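Local coordinates for extracellular endo-alpha-(1->5)-L-arabinanase 1 (Bacillus subtilis, PDB 1UV4), which hydrolyses internal alpha-1,5-L-arabinofuranosidic linkages of linear and sugar beet arabinan during breakdown of the plant cell wall, with one calcium ion bound per subunit, at residues 11-16 with 267-272; 82-87 with 105-110; 128-133 with 150-155; 217-222 with 288-293. All coordinates share one frame; numbering follows the deposited sequence.

Interaction 1: residues 11-16 with 267-272; sequences LLHDPT and HAYDAN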
loop_
_atom_site.group_PDB
_atom_site.type_symbol
_atom_site.label_atom_id
_atom_site.label_comp_id
_atom_site.label_asym_id
_atom_site.label_seq_id
_atom_site.Cartn_x
_atom_site.Cartn_y
_atom_site.Cartn_z
ATOM N N LEU A 11 8.664 -4.404 14.493
ATOM C CA LEU A 11 7.287 -4.395 14.068
ATOM C C LEU A 11 7.140 -3.469 12.851
ATOM O O LEU A 11 7.704 -2.382 12.812
ATOM C CB LEU A 11 6.427 -3.822 15.218
ATOM C CG LEU A 11 4.912 -3.656 15.078
ATOM C CD1 LEU A 11 4.266 -3.646 16.435
ATOM C CD2 LEU A 11 4.480 -2.436 14.274
ATOM N N LEU A 12 6.388 -3.889 11.837
ATOM C CA LEU A 12 5.974 -2.975 10.792
ATOM C C LEU A 12 4.700 -3.482 10.155
ATOM O O LEU A 12 4.580 -4.650 9.928
ATOM C CB LEU A 12 7.062 -2.777 9.688
ATOM C CG LEU A 12 6.898 -1.521 8.862
ATOM C CD1 LEU A 12 6.978 -0.230 9.643
ATOM C CD2 LEU A 12 7.999 -1.547 7.773
ATOM N N HIS A 13 3.776 -2.564 9.889
ATOM C CA HIS A 13 2.489 -2.898 9.290
ATOM C C HIS A 13 2.263 -1.976 8.089
ATOM O O HIS A 13 2.558 -0.792 8.124
ATOM C CB HIS A 13 1.377 -2.634 10.362
ATOM C CG HIS A 13 0.035 -3.204 10.023
ATOM N ND1 HIS A 13 -1.122 -2.491 10.230
ATOM C CD2 HIS A 13 -0.343 -4.397 9.512
ATOM C CE1 HIS A 13 -2.154 -3.222 9.848
ATOM N NE2 HIS A 13 -1.711 -4.378 9.401
ATOM N N ASP A 14 1.731 -2.543 7.024
ATOM C CA ASP A 14 1.418 -1.790 5.768
ATOM C C ASP A 14 2.673 -1.168 5.180
ATOM O O ASP A 14 2.724 0.042 4.975
ATOM C CB ASP A 14 0.323 -0.748 5.951
ATOM C CG ASP A 14 -0.877 -1.265 6.728
ATOM O OD1 ASP A 14 -1.412 -2.346 6.382
ATOM O OD2 ASP A 14 -1.390 -0.651 7.719
ATOM N N PRO A 15 3.713 -1.962 4.922
ATOM C CA PRO A 15 5.031 -1.396 4.548
ATOM C C PRO A 15 5.174 -0.903 3.091
ATOM O O PRO A 15 4.514 -1.382 2.173
ATOM C CB PRO A 15 5.957 -2.580 4.750
ATOM C CG PRO A 15 5.067 -3.747 4.380
ATOM C CD PRO A 15 3.749 -3.436 4.985
ATOM N N THR A 16 6.107 0.030 2.953
ATOM C CA THR A 16 6.673 0.394 1.651
ATOM C C THR A 16 8.157 0.555 1.906
ATOM O O THR A 16 8.587 0.736 3.048
ATOM C CB THR A 16 5.988 1.684 1.170
ATOM O OG1 THR A 16 6.330 2.005 -0.205
ATOM C CG2 THR A 16 6.389 2.890 1.933
ATOM N N HIS A 267 3.784 -7.331 5.258
ATOM C CA HIS A 267 3.786 -7.693 6.674
ATOM C C HIS A 267 3.216 -9.088 6.829
ATOM O O HIS A 267 2.497 -9.572 5.963
ATOM C CB HIS A 267 3.041 -6.672 7.542
ATOM C CG HIS A 267 1.568 -6.542 7.247
ATOM N ND1 HIS A 267 0.991 -5.388 6.750
ATOM C CD2 HIS A 267 0.551 -7.435 7.394
ATOM C CE1 HIS A 267 -0.307 -5.593 6.563
ATOM N NE2 HIS A 267 -0.590 -6.830 6.932
ATOM N N ALA A 268 3.532 -9.753 7.940
ATOM C CA ALA A 268 2.844 -10.991 8.328
ATOM C C ALA A 268 3.014 -11.115 9.833
ATOM O O ALA A 268 3.970 -10.545 10.406
ATOM C CB ALA A 268 3.396 -12.184 7.608
ATOM N N TYR A 269 2.087 -11.805 10.482
ATOM C CA TYR A 269 1.993 -11.834 11.934
ATOM C C TYR A 269 2.691 -13.062 12.503
ATOM O O TYR A 269 2.393 -14.198 12.163
ATOM C CB TYR A 269 0.541 -11.791 12.322
ATOM C CG TYR A 269 -0.185 -10.556 11.870
ATOM C CD1 TYR A 269 -0.759 -10.473 10.587
ATOM C CD2 TYR A 269 -0.241 -9.436 12.648
ATOM C CE1 TYR A 269 -1.450 -9.337 10.176
ATOM C CE2 TYR A 269 -0.911 -8.307 12.244
ATOM C CZ TYR A 269 -1.503 -8.264 10.999
ATOM O OH TYR A 269 -2.214 -7.109 10.625
ATOM N N ASP A 270 3.632 -12.816 13.416
ATOM C CA ASP A 270 4.564 -13.849 13.911
ATOM C C ASP A 270 3.943 -14.718 15.036
ATOM O O ASP A 270 3.781 -14.281 16.184
ATOM C CB ASP A 270 5.831 -13.163 14.427
ATOM C CG ASP A 270 7.011 -14.111 14.605
ATOM O OD1 ASP A 270 6.842 -15.313 14.576
ATOM O OD2 ASP A 270 8.157 -13.672 14.818
ATOM N N ALA A 271 3.611 -15.952 14.707
ATOM C CA ALA A 271 3.083 -16.881 15.700
ATOM C C ALA A 271 4.107 -17.253 16.775
ATOM O O ALA A 271 3.758 -17.817 17.797
ATOM C CB ALA A 271 2.543 -18.162 15.045
ATOM N N ASN A 272 5.382 -16.963 16.516
ATOM C CA ASN A 272 6.435 -17.147 17.511
ATOM C C ASN A 272 6.834 -15.869 18.260
ATOM O O ASN A 272 7.774 -15.882 19.060
ATOM C CB ASN A 272 7.674 -17.752 16.815
ATOM C CG ASN A 272 8.697 -18.304 17.800
ATOM O OD1 ASN A 272 8.297 -19.118 18.776
ATOM N ND2 ASN A 272 9.913 -17.931 17.664
#
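One face of the His-267 ring is met by His-13 CD2, offset toward the rim; the two rings lie obliquely. Their centroids are 4.3 Å apart and the planes meet at 42°, so the pair is neither a parallel stack nor a T-shaped one. Over the centre of a face of His-13 sits Asp-14 OD1, 3.6 Å above the plane. The edge of His-267 receives the backbone: Asp-14 N donates to His-267 ND1 at 3.0 Å, with an N-H...N angle of 168° and the donor tilted modestly from the ring plane. Histidine suits this place because its two nitrogens serve two neighbours, ND1 the loop and NE2 Thr-212. With CG between its backbone N and carbonyl carbon (chi1 64°), the His-267 ring is turned so that ND1 meets Asp-14 N. The strand backbone itself places His-267 CB 3.5 Å from Leu-12 O. Pro-15 CD packs obliquely against the ring, 3.8 Å from His-267 ND1. At the outer end Tyr-269 OH lies 3.0 Å from His-13 NE2. Asp-14 has backbone angles in the left-handed region, and its OD2 is hydrogen-bonded to Thr-29. Strand 263-270 of the last propeller blade thereby steadies the backbone of Asp-14, the inferred proton acceptor, whose side chain is about 4 Å from that of Glu-185, the inferred proton donor: this is the active-site centre of a family 43 five-bladed beta-propeller.

Interaction 2: residues 82-87 with 105-110; sequences NGKYWL and SSTSIS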
loop_
_atom_site.group_PDB
_atom_site.type_symbol
_atom_site.label_atom_id
_atom_site.label_comp_id
_atom_site.label_asym_id
_atom_site.label_seq_id
_atom_site.Cartn_x
_atom_site.Cartn_y
_atom_site.Cartn_z
ATOM N N ASN A 82 10.825 12.262 -11.028
ATOM C CA ASN A 82 10.955 13.652 -11.493
ATOM C C ASN A 82 11.739 14.567 -10.497
ATOM O O ASN A 82 11.342 15.693 -10.192
ATOM C CB ASN A 82 9.527 14.173 -11.792
ATOM C CG ASN A 82 9.531 15.432 -12.556
ATOM O OD1 ASN A 82 10.306 15.587 -13.493
ATOM N ND2 ASN A 82 8.686 16.372 -12.156
ATOM N N GLY A 83 12.788 13.990 -9.913
ATOM C CA GLY A 83 13.650 14.634 -8.918
ATOM C C GLY A 83 13.227 14.763 -7.446
ATOM O O GLY A 83 13.868 15.465 -6.674
ATOM N N LYS A 84 12.158 14.091 -7.034
ATOM C CA LYS A 84 11.662 14.193 -5.652
ATOM C C LYS A 84 11.115 12.869 -5.202
ATOM O O LYS A 84 10.699 12.077 -6.001
ATOM C CB LYS A 84 10.503 15.191 -5.534
ATOM C CG LYS A 84 10.938 16.625 -5.655
ATOM C CD LYS A 84 9.775 17.568 -5.432
ATOM C CE LYS A 84 10.181 19.020 -5.664
ATOM N NZ LYS A 84 9.004 19.792 -6.124
ATOM N N TYR A 85 11.142 12.650 -3.894
ATOM C CA TYR A 85 10.361 11.607 -3.260
ATOM C C TYR A 85 8.945 12.093 -3.063
ATOM O O TYR A 85 8.732 13.227 -2.641
ATOM C CB TYR A 85 10.945 11.278 -1.886
ATOM C CG TYR A 85 12.324 10.708 -1.897
ATOM C CD1 TYR A 85 12.541 9.385 -2.241
ATOM C CD2 TYR A 85 13.425 11.462 -1.492
ATOM C CE1 TYR A 85 13.782 8.835 -2.228
ATOM C CE2 TYR A 85 14.701 10.927 -1.504
ATOM C CZ TYR A 85 14.876 9.594 -1.850
ATOM O OH TYR A 85 16.116 9.013 -1.843
ATOM N N TRP A 86 7.996 11.225 -3.367
ATOM C CA TRP A 86 6.565 11.481 -3.188
ATOM C C TRP A 86 6.045 10.443 -2.219
ATOM O O TRP A 86 6.136 9.235 -2.469
ATOM C CB TRP A 86 5.829 11.412 -4.520
ATOM C CG TRP A 86 6.462 12.284 -5.534
ATOM C CD1 TRP A 86 7.418 11.948 -6.436
ATOM C CD2 TRP A 86 6.202 13.662 -5.717
ATOM N NE1 TRP A 86 7.750 13.043 -7.206
ATOM C CE2 TRP A 86 7.024 14.121 -6.760
ATOM C CE3 TRP A 86 5.349 14.570 -5.081
ATOM C CZ2 TRP A 86 6.985 15.430 -7.193
ATOM C CZ3 TRP A 86 5.329 15.870 -5.489
ATOM C CH2 TRP A 86 6.131 16.288 -6.551
ATOM N N LEU A 87 5.458 10.931 -1.151
ATOM C CA LEU A 87 4.976 10.151 -0.050
ATOM C C LEU A 87 3.463 10.323 0.053
ATOM O O LEU A 87 3.009 11.409 0.433
ATOM C CB LEU A 87 5.664 10.613 1.276
ATOM C CG LEU A 87 5.189 9.942 2.572
ATOM C CD1 LEU A 87 5.408 8.442 2.498
ATOM C CD2 LEU A 87 5.889 10.503 3.801
ATOM N N SER A 105 6.277 15.742 -0.031
ATOM C CA SER A 105 7.416 15.564 -0.927
ATOM C C SER A 105 8.713 15.915 -0.219
ATOM O O SER A 105 8.723 16.702 0.723
ATOM C CB SER A 105 7.255 16.382 -2.232
ATOM O OG SER A 105 7.191 17.776 -1.985
ATOM N N SER A 106 9.825 15.365 -0.700
ATOM C CA SER A 106 11.149 15.632 -0.109
ATOM C C SER A 106 12.234 15.352 -1.131
ATOM O O SER A 106 12.031 14.598 -2.071
ATOM C CB SER A 106 11.416 14.724 1.098
ATOM O OG SER A 106 12.636 15.067 1.722
ATOM N N THR A 107 13.409 15.933 -0.941
ATOM C CA THR A 107 14.565 15.522 -1.717
ATOM C C THR A 107 15.478 14.627 -0.916
ATOM O O THR A 107 16.499 14.232 -1.435
ATOM C CB THR A 107 15.368 16.733 -2.251
ATOM O OG1 THR A 107 15.636 17.658 -1.193
ATOM C CG2 THR A 107 14.553 17.519 -3.262
ATOM N N SER A 108 15.123 14.310 0.329
ATOM C CA SER A 108 15.968 13.423 1.153
ATOM C C SER A 108 15.223 12.785 2.319
ATOM O O SER A 108 14.776 13.470 3.257
ATOM C CB SER A 108 17.180 14.183 1.697
ATOM O OG SER A 108 17.895 13.403 2.653
ATOM N N ILE A 109 15.125 11.462 2.299
ATOM C CA ILE A 109 14.498 10.734 3.408
ATOM C C ILE A 109 15.349 10.778 4.684
ATOM O O ILE A 109 14.805 10.872 5.775
ATOM C CB ILE A 109 14.241 9.272 3.028
ATOM C CG1 ILE A 109 13.422 9.208 1.746
ATOM C CG2 ILE A 109 13.542 8.552 4.162
ATOM C CD1 ILE A 109 13.512 7.830 1.054
ATOM N N SER A 110 16.666 10.682 4.531
ATOM C CA SER A 110 17.576 10.684 5.682
ATOM C C SER A 110 17.530 12.022 6.431
ATOM O O SER A 110 17.714 12.053 7.651
ATOM C CB SER A 110 19.028 10.313 5.286
ATOM O OG SER A 110 19.757 11.384 4.716
#
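This is antiparallel pairing at the open end of a beta hairpin, where strands 84-91 and 99-106, the two inner strands of one propeller blade, part company. Tyr-85 and Ser-106 form a hydrogen-bonded pair, Tyr-85 N to Ser-106 O at 2.8 Å and Ser-106 N to Tyr-85 O at 3.1 Å. Trp-86 and Ser-105 form the next, non-hydrogen-bonded pair, and there Ser-105 CA approaches Tyr-85 O in a CA-H...O contact. On the Trp-86 side of the sheet the small Ser-105 leaves room for the indole, whose CZ3 is 3.8 Å from Ser-105 CB, while Lys-84 CB rests over a face of the same indole. On the other side the chain leaving Ser-106 bends round the Tyr-85 ring. Thr-107 O and Ser-108 N lie at its edge, and Ile-109 comes over one face: a CH-pi contact with CD1 3.7 Å from the ring centroid. Ile-109 presents that methyl with CG1 anti to its carbonyl carbon (chi1 -55°). The bend is an ST turn, Ser-108 N donating to Ser-106 OG at 2.9 Å; Gly-113 O is a further partner of that hydroxyl. Backbone bonds thus fix the register, while dispersion on the tyrosine face and bonds from Ile-109 N and Ser-110 N to the Glu-20 carboxylate together hold the departing chain.

Interaction 3: residues 128-133 with 150-155; sequences NYNAID and SFWSGI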
loop_
_atom_site.group_PDB
_atom_site.type_symbol
_atom_site.label_atom_id
_atom_site.label_comp_id
_atom_site.label_asym_id
_atom_site.label_seq_id
_atom_site.Cartn_x
_atom_site.Cartn_y
_atom_site.Cartn_z
ATOM N N ASN A 128 -19.047 5.048 -1.878
ATOM C CA ASN A 128 -18.979 3.588 -1.863
ATOM C C ASN A 128 -17.515 3.048 -1.868
ATOM O O ASN A 128 -17.232 1.983 -2.398
ATOM C CB ASN A 128 -19.798 3.000 -3.067
ATOM C CG ASN A 128 -19.104 3.233 -4.483
ATOM O OD1 ASN A 128 -18.142 4.016 -4.634
ATOM N ND2 ASN A 128 -19.601 2.518 -5.508
ATOM N N TYR A 129 -16.585 3.827 -1.316
ATOM C CA TYR A 129 -15.155 3.443 -1.232
ATOM C C TYR A 129 -14.516 4.183 -0.063
ATOM O O TYR A 129 -15.115 5.070 0.524
ATOM C CB TYR A 129 -14.399 3.777 -2.524
ATOM C CG TYR A 129 -14.469 5.217 -2.974
ATOM C CD1 TYR A 129 -13.651 6.217 -2.442
ATOM C CD2 TYR A 129 -15.374 5.572 -3.964
ATOM C CE1 TYR A 129 -13.733 7.546 -2.925
ATOM C CE2 TYR A 129 -15.482 6.823 -4.418
ATOM C CZ TYR A 129 -14.685 7.821 -3.900
ATOM O OH TYR A 129 -14.797 9.092 -4.450
ATOM N N ASN A 130 -13.302 3.782 0.246
ATOM C CA ASN A 130 -12.534 4.341 1.364
ATOM C C ASN A 130 -11.198 4.832 0.829
ATOM O O ASN A 130 -10.416 4.070 0.260
ATOM C CB ASN A 130 -12.316 3.280 2.439
ATOM C CG ASN A 130 -11.729 3.840 3.711
ATOM O OD1 ASN A 130 -11.693 5.050 3.925
ATOM N ND2 ASN A 130 -11.368 2.935 4.651
ATOM N N ALA A 131 -10.938 6.121 1.025
ATOM C CA ALA A 131 -9.702 6.749 0.548
ATOM C C ALA A 131 -8.539 6.538 1.512
ATOM O O ALA A 131 -8.085 7.454 2.200
ATOM C CB ALA A 131 -9.897 8.265 0.320
ATOM N N ILE A 132 -8.089 5.289 1.516
ATOM C CA ILE A 132 -6.882 4.876 2.190
ATOM C C ILE A 132 -6.073 3.928 1.305
ATOM O O ILE A 132 -6.506 3.463 0.256
ATOM C CB ILE A 132 -7.183 4.230 3.575
ATOM C CG1 ILE A 132 -7.798 2.849 3.436
ATOM C CG2 ILE A 132 -8.058 5.132 4.424
ATOM C CD1 ILE A 132 -7.908 2.080 4.706
ATOM N N ASP A 133 -4.877 3.632 1.773
ATOM C CA ASP A 133 -3.995 2.644 1.166
ATOM C C ASP A 133 -3.513 3.029 -0.241
ATOM O O ASP A 133 -3.659 2.263 -1.199
ATOM C CB ASP A 133 -4.570 1.232 1.126
ATOM C CG ASP A 133 -4.869 0.675 2.473
ATOM O OD1 ASP A 133 -4.516 1.233 3.547
ATOM O OD2 ASP A 133 -5.514 -0.408 2.537
ATOM N N SER A 150 -10.003 0.200 0.319
ATOM C CA SER A 150 -10.184 -0.753 1.392
ATOM C C SER A 150 -11.669 -0.880 1.677
ATOM O O SER A 150 -12.315 0.102 2.065
ATOM C CB SER A 150 -9.486 -0.258 2.636
ATOM O OG SER A 150 -9.647 -1.156 3.722
ATOM N N PHE A 151 -12.192 -2.079 1.505
ATOM C CA PHE A 151 -13.592 -2.407 1.828
ATOM C C PHE A 151 -14.562 -1.603 0.970
ATOM O O PHE A 151 -14.170 -1.016 -0.046
ATOM C CB PHE A 151 -13.854 -2.338 3.355
ATOM C CG PHE A 151 -13.429 -3.567 4.082
ATOM C CD1 PHE A 151 -12.108 -3.777 4.420
ATOM C CD2 PHE A 151 -14.343 -4.584 4.334
ATOM C CE1 PHE A 151 -11.734 -4.930 5.093
ATOM C CE2 PHE A 151 -13.965 -5.751 5.018
ATOM C CZ PHE A 151 -12.658 -5.918 5.382
ATOM N N TRP A 152 -15.840 -1.681 1.293
ATOM C CA TRP A 152 -16.889 -1.113 0.441
ATOM C C TRP A 152 -16.742 -1.673 -0.980
ATOM O O TRP A 152 -16.609 -2.896 -1.069
ATOM C CB TRP A 152 -16.962 0.388 0.567
ATOM C CG TRP A 152 -17.433 0.850 1.936
ATOM C CD1 TRP A 152 -18.725 1.092 2.328
ATOM C CD2 TRP A 152 -16.624 1.059 3.105
ATOM N NE1 TRP A 152 -18.763 1.460 3.664
ATOM C CE2 TRP A 152 -17.477 1.480 4.137
ATOM C CE3 TRP A 152 -15.246 0.989 3.373
ATOM C CZ2 TRP A 152 -17.021 1.785 5.428
ATOM C CZ3 TRP A 152 -14.807 1.270 4.651
ATOM C CH2 TRP A 152 -15.672 1.674 5.656
ATOM N N SER A 153 -16.778 -0.852 -2.034
ATOM C CA SER A 153 -16.762 -1.397 -3.409
ATOM C C SER A 153 -15.320 -1.646 -3.887
ATOM O O SER A 153 -15.140 -2.013 -5.061
ATOM C CB SER A 153 -17.526 -0.491 -4.388
ATOM O OG SER A 153 -16.851 0.705 -4.672
ATOM N N GLY A 154 -14.314 -1.493 -2.995
ATOM C CA GLY A 154 -12.971 -1.981 -3.286
ATOM C C GLY A 154 -11.945 -0.990 -3.787
ATOM O O GLY A 154 -11.880 0.145 -3.387
ATOM N N ILE A 155 -11.150 -1.460 -4.740
ATOM C CA ILE A 155 -9.984 -0.759 -5.256
ATOM C C ILE A 155 -10.297 0.116 -6.450
ATOM O O ILE A 155 -10.953 -0.299 -7.406
ATOM C CB ILE A 155 -8.917 -1.778 -5.633
ATOM C CG1 ILE A 155 -8.703 -2.750 -4.450
ATOM C CG2 ILE A 155 -7.593 -1.095 -6.020
ATOM C CD1 ILE A 155 -8.315 -2.180 -3.165
HETATM O O HOH W 1 -12.605 1.201 -0.930
#
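Two loops of the substrate-binding cleft meet here, and residues of both, Asn-130 to Asp-133 and Ser-150 to Trp-152, probably bind arabinan, as in related enzymes. At the outer end Asn-128 O takes two hydrogen bonds from Ser-153: OG donates at 2.6 Å and the backbone N at 2.9 Å, arriving from opposite faces of the carbonyl plane. Serine can do this because its hydroxyl, between its own backbone N and carbonyl carbon (chi1 72°), lies alongside its N-H; the same OG also bonds to Lys-156. Ser-153 belongs to a type II' beta turn from Phe-151 to Gly-154, with Trp-152 in the positive-phi position where glycine is commonest. The turn lifts the indole toward Asn-130, whose ND2 is 3.8 Å from Trp-152 CZ3, the amide and ring planes 78° apart. Asn-130 OD1 is hydrogen-bonded to Ser-99 OG, which restrains the amide. Between the loops a water accepts from Asn-130 N at 2.9 Å and from Ser-150 N at 3.1 Å; Phe-151 O and Gly-154 O are among the acceptors competing for its protons. Deeper in, Ile-132 CD1 presses tightly on Ser-150 CB at 3.5 Å, and Ser-150 CB also lies 4.0 Å from OD2 of Asp-133, the residue inferred to tune and orient the proton donor, Glu-185, about 3 Å away between side chains.

Interaction 4: residues 217-222 with 288-293; sequences YGRSKS and SGWPSY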
loop_
_atom_site.group_PDB
_atom_site.type_symbol
_atom_site.label_atom_id
_atom_site.label_comp_id
_atom_site.label_asym_id
_atom_site.label_seq_id
_atom_site.Cartn_x
_atom_site.Cartn_y
_atom_site.Cartn_z
ATOM N N TYR A 217 -3.563 -11.832 -6.868
ATOM C CA TYR A 217 -3.123 -11.062 -8.040
ATOM C C TYR A 217 -3.871 -11.346 -9.325
ATOM O O TYR A 217 -4.537 -12.368 -9.491
ATOM C CB TYR A 217 -1.623 -11.201 -8.246
ATOM C CG TYR A 217 -1.158 -12.586 -8.556
ATOM C CD1 TYR A 217 -1.245 -13.117 -9.844
ATOM C CD2 TYR A 217 -0.623 -13.405 -7.558
ATOM C CE1 TYR A 217 -0.805 -14.393 -10.129
ATOM C CE2 TYR A 217 -0.208 -14.661 -7.820
ATOM C CZ TYR A 217 -0.267 -15.179 -9.098
ATOM O OH TYR A 217 0.176 -16.463 -9.354
ATOM N N GLY A 218 -3.760 -10.400 -10.246
ATOM C CA GLY A 218 -4.329 -10.553 -11.578
ATOM C C GLY A 218 -3.567 -9.655 -12.535
ATOM O O GLY A 218 -2.712 -8.851 -12.122
ATOM N N ARG A 219 -3.862 -9.757 -13.819
ATOM C CA ARG A 219 -3.144 -8.975 -14.851
ATOM C C ARG A 219 -4.104 -8.442 -15.918
ATOM O O ARG A 219 -5.141 -9.067 -16.208
ATOM C CB ARG A 219 -2.030 -9.786 -15.514
ATOM C CG ARG A 219 -2.473 -10.848 -16.519
ATOM C CD ARG A 219 -1.382 -11.769 -16.997
ATOM N NE ARG A 219 -1.878 -12.675 -18.046
ATOM C CZ ARG A 219 -1.132 -13.596 -18.653
ATOM N NH1 ARG A 219 0.149 -13.741 -18.346
ATOM N NH2 ARG A 219 -1.670 -14.359 -19.573
ATOM N N SER A 220 -3.666 -7.407 -16.611
ATOM C CA SER A 220 -4.490 -6.756 -17.597
ATOM C C SER A 220 -3.607 -6.075 -18.649
ATOM O O SER A 220 -2.584 -5.524 -18.331
ATOM C CB SER A 220 -5.383 -5.736 -16.934
ATOM O OG SER A 220 -6.152 -5.047 -17.912
ATOM N N LYS A 221 -4.009 -6.083 -19.900
ATOM C CA LYS A 221 -3.266 -5.362 -20.916
ATOM C C LYS A 221 -3.428 -3.835 -20.745
ATOM O O LYS A 221 -2.556 -3.071 -21.149
ATOM C CB LYS A 221 -3.668 -5.831 -22.332
ATOM C CG LYS A 221 -3.155 -7.211 -22.687
ATOM C CD LYS A 221 -1.607 -7.198 -22.896
ATOM C CE LYS A 221 -1.057 -8.455 -23.558
ATOM N NZ LYS A 221 0.422 -8.535 -23.334
ATOM N N SER A 222 -4.543 -3.399 -20.171
ATOM C CA SER A 222 -4.738 -1.983 -19.933
ATOM C C SER A 222 -4.749 -1.691 -18.440
ATOM O O SER A 222 -5.132 -2.529 -17.606
ATOM C CB SER A 222 -6.006 -1.496 -20.608
ATOM O OG SER A 222 -7.114 -1.976 -19.934
ATOM N N SER A 288 7.262 -16.311 -15.541
ATOM C CA SER A 288 6.145 -17.196 -15.937
ATOM C C SER A 288 4.890 -16.552 -16.640
ATOM O O SER A 288 4.008 -17.243 -17.172
ATOM C CB SER A 288 5.663 -17.910 -14.691
ATOM O OG SER A 288 4.941 -17.015 -13.865
ATOM N N GLY A 289 4.833 -15.235 -16.662
ATOM C CA GLY A 289 3.666 -14.519 -17.171
ATOM C C GLY A 289 2.914 -13.973 -15.981
ATOM O O GLY A 289 1.978 -13.175 -16.116
ATOM N N TRP A 290 3.336 -14.405 -14.805
ATOM C CA TRP A 290 2.677 -14.060 -13.561
ATOM C C TRP A 290 3.725 -13.861 -12.473
ATOM O O TRP A 290 4.814 -14.400 -12.567
ATOM C CB TRP A 290 1.740 -15.202 -13.162
ATOM C CG TRP A 290 0.673 -15.473 -14.130
ATOM C CD1 TRP A 290 0.690 -16.415 -15.113
ATOM C CD2 TRP A 290 -0.585 -14.777 -14.272
ATOM N NE1 TRP A 290 -0.462 -16.376 -15.850
ATOM C CE2 TRP A 290 -1.280 -15.393 -15.338
ATOM C CE3 TRP A 290 -1.221 -13.739 -13.555
ATOM C CZ2 TRP A 290 -2.558 -15.005 -15.736
ATOM C CZ3 TRP A 290 -2.496 -13.352 -13.955
ATOM C CH2 TRP A 290 -3.142 -13.971 -15.032
ATOM N N PRO A 291 3.405 -13.123 -11.419
ATOM C CA PRO A 291 4.338 -12.972 -10.313
ATOM C C PRO A 291 4.510 -14.272 -9.563
ATOM O O PRO A 291 3.547 -15.045 -9.385
ATOM C CB PRO A 291 3.658 -11.953 -9.378
ATOM C CG PRO A 291 2.199 -12.055 -9.727
ATOM C CD PRO A 291 2.138 -12.412 -11.157
ATOM N N SER A 292 5.734 -14.482 -9.082
ATOM C CA SER A 292 6.083 -15.647 -8.278
ATOM C C SER A 292 7.180 -15.317 -7.301
ATOM O O SER A 292 8.071 -14.529 -7.611
ATOM C CB SER A 292 6.585 -16.758 -9.194
ATOM O OG SER A 292 6.912 -17.889 -8.439
ATOM N N TYR A 293 7.160 -15.965 -6.146
ATOM C CA TYR A 293 8.332 -16.047 -5.304
ATOM C C TYR A 293 9.362 -16.973 -5.964
ATOM O O TYR A 293 9.153 -17.590 -7.032
ATOM C CB TYR A 293 7.971 -16.573 -3.918
ATOM C CG TYR A 293 7.140 -15.656 -3.046
ATOM C CD1 TYR A 293 7.354 -14.281 -2.996
ATOM C CD2 TYR A 293 6.147 -16.165 -2.231
ATOM C CE1 TYR A 293 6.579 -13.460 -2.162
ATOM C CE2 TYR A 293 5.385 -15.373 -1.409
ATOM C CZ TYR A 293 5.601 -14.009 -1.358
ATOM O OH TYR A 293 4.805 -13.229 -0.503
ATOM O OXT TYR A 293 10.467 -17.074 -5.415
HETATM O O HOH W 2 3.003 -17.628 -10.394
#
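Arg-219 lays its guanidinium flat on the indole of Trp-290, the planes 10° apart and the centres 4.2 Å. The aliphatic part joins in, CD standing 3.5 Å from the centroid of the six-membered ring in a CH-pi contact. In its own plane the guanidinium reaches Gly-289: NH1 donates to Gly-289 O at 2.9 Å, from above the carbonyl plane. An extended chain from CG to NE carries the group across the indole. Glycine fits at 289 since its positive phi (105°) is disfavoured for other residues and a CB would crowd NH1. One step along, Pro-291 CG sits over the centre of the Tyr-217 ring, 3.6 Å from the centroid, while Trp-290 CE3 meets an edge of that ring 3.5 Å from Tyr-217 CE1. A water 2.8 Å from Pro-291 O, to which it donates, is also bonded to the tyrosine OH. Further out, an ST turn from Trp-290 N to Ser-288 OG shapes the bend, Tyr-197 OH shares Gly-289 O, and Tyr-195 gives Arg-219 a second, cation-pi partner. The C-terminal tail is thus held to strand 212-220 chiefly through pi surfaces, with a charge spread over a flat cation that can stack and donate a hydrogen bond at once.

In the fold
The four contacts are spread round a five-bladed propeller of antiparallel sheets, their centres 22 to 29 Å apart and none touching another. Interaction 2 lies within a single blade, between strands 84-91 and 99-106. Interaction 3 joins the loops leading into strands 135-138 and 155-160 of the next blade. Interactions 1 and 4 bridge blades: 11-16, just ahead of strand 16-20, meets the last sheet, and the tail after strand 276-283 returns to strand 212-220. Along the chain interactions 2 and 3 nest inside interaction 1, which crosses interaction 4. The N-terminal strand 4-8 completes the last blade beside 276-283, closing the ring. Interactions 1 and 3, about 5 Å apart at their nearest atoms, bring Asp-14 and Asp-133 together near the calcium ion.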